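Local coordinates for binding component of ABC transporter (Wolinella succinogenes, PDB 3K4U), which probably serves as the solute-binding component of an ABC transporter, and holds a free lysine molecule between its lobes, at residues 30-35 against 46-51; 54-59 against 68-73. All blocks are in the same frame, centred on the assembly; numbering follows the deposited sequence.

Overall arrangement
The fold is that of a type II periplasmic binding protein, and both contacts lie in the lobe built on the parallel strands 6-11, 45-50 and 67-68. After strand 6-11 and the short hairpin 20-28, the chain enters helix 30-41, turns, and comes back as strand 45-50; interaction 1 closes that loop. Interaction 2 closes the next one, in which helix 56-61 leads to strand 67-68 and the ligand-binding loop. The loops follow in series, neither enclosing nor crossing the other. Their centres are 12 Å apart, and they meet where Thr-51 packs on Leu-56 and Asp-31 packs against the backbone of residues 69-71.

Interaction 1: 30-35 against 46-51; sequences FDVDLA and LKLVPT
Leu-46 and Leu-48 reach from one side of strand 45-50 to Ala-35 and Val-32 on the first turns of helix 30-41. The helix and strand belong to a beta-alpha-beta crossover: strand 6-11 comes first, the helix packs on the sheet, and strand 45-50 returns parallel to strand 6-11 as its neighbour. The two short segments run roughly antiparallel, with axes 10.0 Å apart at an angle of 146°, so the later strand residue meets the earlier helix residue.

Leu-46 holds its CG anti to the backbone N (chi1 178°), which carries the fork of the side chain over the end of Ala-35. Its CD1 lies 3.8 Å from Ala-35 O and 3.9 Å from Ala-35 CB, and CD2 is 4.0 Å from Ala-35 C. Both branches thus meet the methyl and the carbonyl group of Ala-35 alike. Cutting Leu-46 back to an alanine here would probably leave Ala-35 CB without its apolar partner on the strand and open a gap beside the helix.

Leu-48 takes a different staggered position, with CG beside its backbone N, and touches through a single methyl. That CD1 sits across the valine fork, 4.0 Å from Val-32 CG1 and 4.2 Å from Val-32 CG2, and the two side chains cross at about a right angle. Val-27 of the preceding hairpin touches both of them, Leu-11 adds to the cover of Val-32, and Val-9 lies against Leu-46, joining this apolar layer to the central strand. Backbone bonds from Lys-47 to Leu-7 and Val-9 hold the strand in the sheet. Where it ends, Thr-51 turns its hydroxyl back on the chain: OG1 donates to Val-49 O over 2.6 Å, coming from above the carbonyl plane, 37° out of it.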
loop_
_atom_site.group_PDB
_atom_site.type_symbol
_atom_site.label_atom_id
_atom_site.label_comp_id
_atom_site.label_asym_id
_atom_site.label_seq_id
_atom_site.Cartn_x
_atom_site.Cartn_y
_atom_site.Cartn_z
ATOM N N PHE E 30 -26.761 8.980 -20.054
ATOM C CA PHE E 30 -25.397 8.896 -19.576
ATOM C C PHE E 30 -24.459 8.645 -20.741
ATOM O O PHE E 30 -23.482 9.358 -20.905
ATOM C CB PHE E 30 -25.320 7.799 -18.503
ATOM C CG PHE E 30 -23.926 7.518 -17.971
ATOM C CD1 PHE E 30 -23.295 8.409 -17.130
ATOM C CD2 PHE E 30 -23.287 6.319 -18.264
ATOM C CE1 PHE E 30 -22.033 8.133 -16.605
ATOM C CE2 PHE E 30 -22.028 6.039 -17.745
ATOM C CZ PHE E 30 -21.401 6.943 -16.908
ATOM N N ASP E 31 -24.766 7.677 -21.586
ATOM C CA ASP E 31 -24.004 7.516 -22.835
ATOM C C ASP E 31 -23.916 8.747 -23.763
ATOM O O ASP E 31 -22.890 8.940 -24.421
ATOM C CB ASP E 31 -24.499 6.304 -23.628
ATOM C CG ASP E 31 -24.086 4.984 -22.978
ATOM O OD1 ASP E 31 -24.668 3.932 -23.281
ATOM O OD2 ASP E 31 -23.169 4.995 -22.142
ATOM N N VAL E 32 -24.957 9.570 -23.833
ATOM C CA VAL E 32 -24.932 10.705 -24.741
ATOM C C VAL E 32 -24.026 11.795 -24.217
ATOM O O VAL E 32 -23.141 12.274 -24.927
ATOM C CB VAL E 32 -26.347 11.223 -25.081
ATOM C CG1 VAL E 32 -26.256 12.438 -25.997
ATOM C CG2 VAL E 32 -27.227 10.063 -25.723
ATOM N N ASP E 33 -24.210 12.191 -22.975
ATOM C CA ASP E 33 -23.206 13.039 -22.297
ATOM C C ASP E 33 -21.732 12.561 -22.459
ATOM O O ASP E 33 -20.817 13.384 -22.603
ATOM C CB ASP E 33 -23.583 13.208 -20.816
ATOM C CG ASP E 33 -24.910 13.938 -20.654
ATOM O OD1 ASP E 33 -25.437 14.381 -21.711
ATOM O OD2 ASP E 33 -25.423 14.078 -19.517
ATOM N N LEU E 34 -21.514 11.246 -22.434
ATOM C CA LEU E 34 -20.180 10.704 -22.615
ATOM C C LEU E 34 -19.750 10.947 -24.026
ATOM O O LEU E 34 -18.659 11.489 -24.290
ATOM C CB LEU E 34 -20.172 9.191 -22.328
ATOM C CG LEU E 34 -19.685 8.609 -20.984
ATOM C CD1 LEU E 34 -19.541 9.641 -19.900
ATOM C CD2 LEU E 34 -20.536 7.440 -20.515
ATOM N N ALA E 35 -20.620 10.531 -24.935
ATOM C CA ALA E 35 -20.417 10.713 -26.380
ATOM C C ALA E 35 -20.219 12.174 -26.722
ATOM O O ALA E 35 -19.460 12.511 -27.628
ATOM C CB ALA E 35 -21.590 10.148 -27.140
ATOM N N LEU E 46 -20.522 15.603 -32.822
ATOM C CA LEU E 46 -21.279 14.421 -32.490
ATOM C C LEU E 46 -22.497 14.224 -33.396
ATOM O O LEU E 46 -23.371 15.095 -33.485
ATOM C CB LEU E 46 -21.706 14.454 -31.013
ATOM C CG LEU E 46 -22.560 13.286 -30.485
ATOM C CD1 LEU E 46 -21.803 12.005 -30.519
ATOM C CD2 LEU E 46 -23.097 13.528 -29.095
ATOM N N LYS E 47 -22.537 13.075 -34.065
ATOM C CA LYS E 47 -23.770 12.532 -34.652
ATOM C C LYS E 47 -24.153 11.205 -33.986
ATOM O O LYS E 47 -23.337 10.279 -33.897
ATOM C CB LYS E 47 -23.616 12.314 -36.150
ATOM C CG LYS E 47 -24.853 11.743 -36.790
ATOM C CD LYS E 47 -24.995 12.163 -38.230
ATOM C CE LYS E 47 -25.773 13.505 -38.335
ATOM N NZ LYS E 47 -25.908 14.039 -39.741
ATOM N N LEU E 48 -25.390 11.111 -33.525
ATOM C CA LEU E 48 -25.897 9.869 -33.007
ATOM C C LEU E 48 -26.642 9.133 -34.102
ATOM O O LEU E 48 -27.441 9.730 -34.822
ATOM C CB LEU E 48 -26.820 10.113 -31.818
ATOM C CG LEU E 48 -26.286 11.003 -30.695
ATOM C CD1 LEU E 48 -27.366 11.323 -29.679
ATOM C CD2 LEU E 48 -25.096 10.352 -30.030
ATOM N N VAL E 49 -26.381 7.835 -34.222
ATOM C CA VAL E 49 -27.020 7.000 -35.205
ATOM C C VAL E 49 -27.834 5.932 -34.443
ATOM O O VAL E 49 -27.349 4.825 -34.219
ATOM C CB VAL E 49 -25.950 6.394 -36.148
ATOM C CG1 VAL E 49 -26.581 5.653 -37.341
ATOM C CG2 VAL E 49 -24.978 7.506 -36.653
ATOM N N PRO E 50 -29.080 6.277 -34.013
ATOM C CA PRO E 50 -29.941 5.321 -33.339
ATOM C C PRO E 50 -30.093 4.098 -34.203
ATOM O O PRO E 50 -30.328 4.221 -35.413
ATOM C CB PRO E 50 -31.266 6.066 -33.245
ATOM C CG PRO E 50 -30.854 7.482 -33.136
ATOM C CD PRO E 50 -29.735 7.601 -34.121
ATOM N N THR E 51 -29.937 2.920 -33.600
ATOM C CA THR E 51 -29.860 1.659 -34.349
ATOM C C THR E 51 -30.590 0.684 -33.489
ATOM O O THR E 51 -30.654 0.893 -32.310
ATOM C CB THR E 51 -28.387 1.223 -34.506
ATOM O OG1 THR E 51 -27.612 2.355 -34.950
ATOM C CG2 THR E 51 -28.206 0.018 -35.502
#

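Interaction 2: 54-59 against 68-73; sequences DGLIPG and IISGMT. With LYS (lysine), chain K.
Leu-56, at the start of helix 56-61, lies over Ile-68 and Ser-70, where strand 67-68 runs out into the ligand-binding loop. This is the second beta-alpha-beta crossover of the lobe: from strand 45-50 the chain passes through the helix to strand 67-68, which joins the parallel sheet on the far side of strand 6-11.

The side chain of Leu-56 is met at its base and at both methyls. CB rests on the end of Ile-68, 3.7 Å from Ile-68 CD1, and that same methyl also touches the backbone, 3.7 Å from Leu-56 O. With CG anti to the carbonyl carbon (chi1 -73°), the fork swings away from the Ile-68 tip and toward Ser-70. There CD1 touches Ser-70 at two atoms, 3.8 Å from Ser-70 OG and 3.9 Å from Ser-70 CB, while CD2 packs on Thr-51. The next helix residue adds to the cover of the isoleucine tip, with Ile-57 CG1 4.2 Å from Ile-68 CD1.

The apolar contact with Ser-70 leaves its hydroxyl a polar task: OG is hydrogen-bonded to the backbone N of Glu-12, whose carboxylate binds the ligand. Ser-70 is therefore a second-shell residue, and the loop after it forms part of the first shell. Gly-71 has a positive phi, and its carbonyl accepts a hydrogen bond from the alpha-amino N of the bound lysine, Gly-71 O lying 3.2 Å from that N. The amino group also donates to Thr-73 OG1, at 3.1 Å. Thr-73 OG1 is hydrogen-bonded to Ser-125 OG of the other lobe, and Arg-78, Asp-163 and the backbone of Ser-125 also bind the ligand. The ligand's carboxylate is held from the loop backbone, where Thr-73 N donates to lysine O over 3.1 Å with an N-H...O angle of 164°.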
loop_
_atom_site.group_PDB
_atom_site.type_symbol
_atom_site.label_atom_id
_atom_site.label_comp_id
_atom_site.label_asym_id
_atom_site.label_seq_id
_atom_site.Cartn_x
_atom_site.Cartn_y
_atom_site.Cartn_z
ATOM N N ASP E 54 -29.757 -5.518 -32.695
ATOM C CA ASP E 54 -29.118 -6.581 -33.437
ATOM C C ASP E 54 -28.338 -6.032 -34.612
ATOM O O ASP E 54 -27.748 -6.802 -35.388
ATOM C CB ASP E 54 -30.156 -7.607 -33.890
ATOM C CG ASP E 54 -31.227 -7.023 -34.835
ATOM O OD1 ASP E 54 -31.648 -7.780 -35.743
ATOM O OD2 ASP E 54 -31.668 -5.849 -34.691
ATOM N N GLY E 55 -28.341 -4.696 -34.741
ATOM C CA GLY E 55 -27.713 -3.991 -35.867
ATOM C C GLY E 55 -26.580 -3.082 -35.410
ATOM O O GLY E 55 -25.891 -2.485 -36.205
ATOM N N LEU E 56 -26.356 -2.982 -34.119
ATOM C CA LEU E 56 -25.191 -2.221 -33.612
ATOM C C LEU E 56 -23.844 -2.769 -34.056
ATOM O O LEU E 56 -23.054 -2.046 -34.655
ATOM C CB LEU E 56 -25.215 -2.125 -32.103
ATOM C CG LEU E 56 -26.256 -1.177 -31.525
ATOM C CD1 LEU E 56 -26.230 -1.328 -30.014
ATOM C CD2 LEU E 56 -25.997 0.269 -31.867
ATOM N N ILE E 57 -23.577 -4.046 -33.769
ATOM C CA ILE E 57 -22.283 -4.592 -34.124
ATOM C C ILE E 57 -22.069 -4.535 -35.640
ATOM O O ILE E 57 -21.040 -4.018 -36.085
ATOM C CB ILE E 57 -22.018 -5.966 -33.518
ATOM C CG1 ILE E 57 -21.458 -5.804 -32.111
ATOM C CG2 ILE E 57 -21.016 -6.755 -34.372
ATOM C CD1 ILE E 57 -21.478 -7.077 -31.275
ATOM N N PRO E 58 -23.044 -5.017 -36.431
ATOM C CA PRO E 58 -22.815 -5.053 -37.854
ATOM C C PRO E 58 -22.729 -3.648 -38.456
ATOM O O PRO E 58 -22.014 -3.448 -39.429
ATOM C CB PRO E 58 -24.049 -5.784 -38.382
ATOM C CG PRO E 58 -24.620 -6.475 -37.247
ATOM C CD PRO E 58 -24.355 -5.586 -36.095
ATOM N N GLY E 59 -23.451 -2.695 -37.886
ATOM C CA GLY E 59 -23.316 -1.321 -38.269
ATOM C C GLY E 59 -21.920 -0.799 -38.012
ATOM O O GLY E 59 -21.393 0.011 -38.783
ATOM N N ILE E 68 -19.584 2.276 -30.516
ATOM C CA ILE E 68 -20.892 1.930 -29.937
ATOM C C ILE E 68 -20.876 2.336 -28.474
ATOM O O ILE E 68 -20.133 1.779 -27.682
ATOM C CB ILE E 68 -21.101 0.406 -29.936
ATOM C CG1 ILE E 68 -21.335 -0.149 -31.346
ATOM C CG2 ILE E 68 -22.269 -0.011 -29.028
ATOM C CD1 ILE E 68 -21.615 -1.656 -31.317
ATOM N N ILE E 69 -21.688 3.294 -28.082
ATOM C CA ILE E 69 -21.750 3.639 -26.679
ATOM C C ILE E 69 -23.200 3.454 -26.281
ATOM O O ILE E 69 -23.981 4.389 -26.261
ATOM C CB ILE E 69 -21.232 5.053 -26.415
ATOM C CG1 ILE E 69 -19.871 5.246 -27.056
ATOM C CG2 ILE E 69 -21.059 5.320 -24.931
ATOM C CD1 ILE E 69 -19.421 6.697 -27.041
ATOM N N SER E 70 -23.537 2.210 -25.970
ATOM C CA SER E 70 -24.898 1.761 -25.780
ATOM C C SER E 70 -25.005 0.881 -24.558
ATOM O O SER E 70 -25.874 0.042 -24.480
ATOM C CB SER E 70 -25.349 0.976 -27.004
ATOM O OG SER E 70 -26.731 1.200 -27.234
ATOM N N GLY E 71 -24.090 1.046 -23.614
ATOM C CA GLY E 71 -24.146 0.269 -22.374
ATOM C C GLY E 71 -24.001 -1.201 -22.650
ATOM O O GLY E 71 -24.716 -2.001 -22.121
HETATM N N MSE E 72 -23.064 -1.545 -23.498
HETATM C CA MSE E 72 -22.954 -2.876 -24.004
HETATM C C MSE E 72 -21.958 -3.677 -23.195
HETATM O O MSE E 72 -20.880 -3.181 -22.836
HETATM C CB MSE E 72 -22.533 -2.830 -25.471
HETATM C CG MSE E 72 -22.097 -4.166 -26.006
HETATM SE SE MSE E 72 -21.811 -4.076 -27.922
HETATM C CE MSE E 72 -20.396 -2.742 -27.807
ATOM N N THR E 73 -22.345 -4.917 -22.905
ATOM C CA THR E 73 -21.577 -5.836 -22.073
ATOM C C THR E 73 -20.365 -6.283 -22.878
ATOM O O THR E 73 -20.478 -6.528 -24.069
ATOM C CB THR E 73 -22.459 -7.046 -21.708
ATOM O OG1 THR E 73 -23.444 -6.625 -20.753
ATOM C CG2 THR E 73 -21.654 -8.235 -21.131
HETATM N N LYS K . -25.906 -4.809 -21.134
HETATM C CA LYS K . -26.990 -5.138 -22.037
HETATM C C LYS K . -26.410 -5.954 -23.169
HETATM O O LYS K . -25.253 -5.748 -23.529
HETATM C CB LYS K . -27.617 -3.856 -22.603
HETATM C CG LYS K . -29.027 -4.011 -23.124
HETATM C CD LYS K . -29.252 -3.116 -24.291
HETATM C CE LYS K . -30.736 -2.957 -24.637
HETATM N NZ LYS K . -30.986 -1.829 -25.572
HETATM O OXT LYS K . -27.070 -6.816 -23.745
#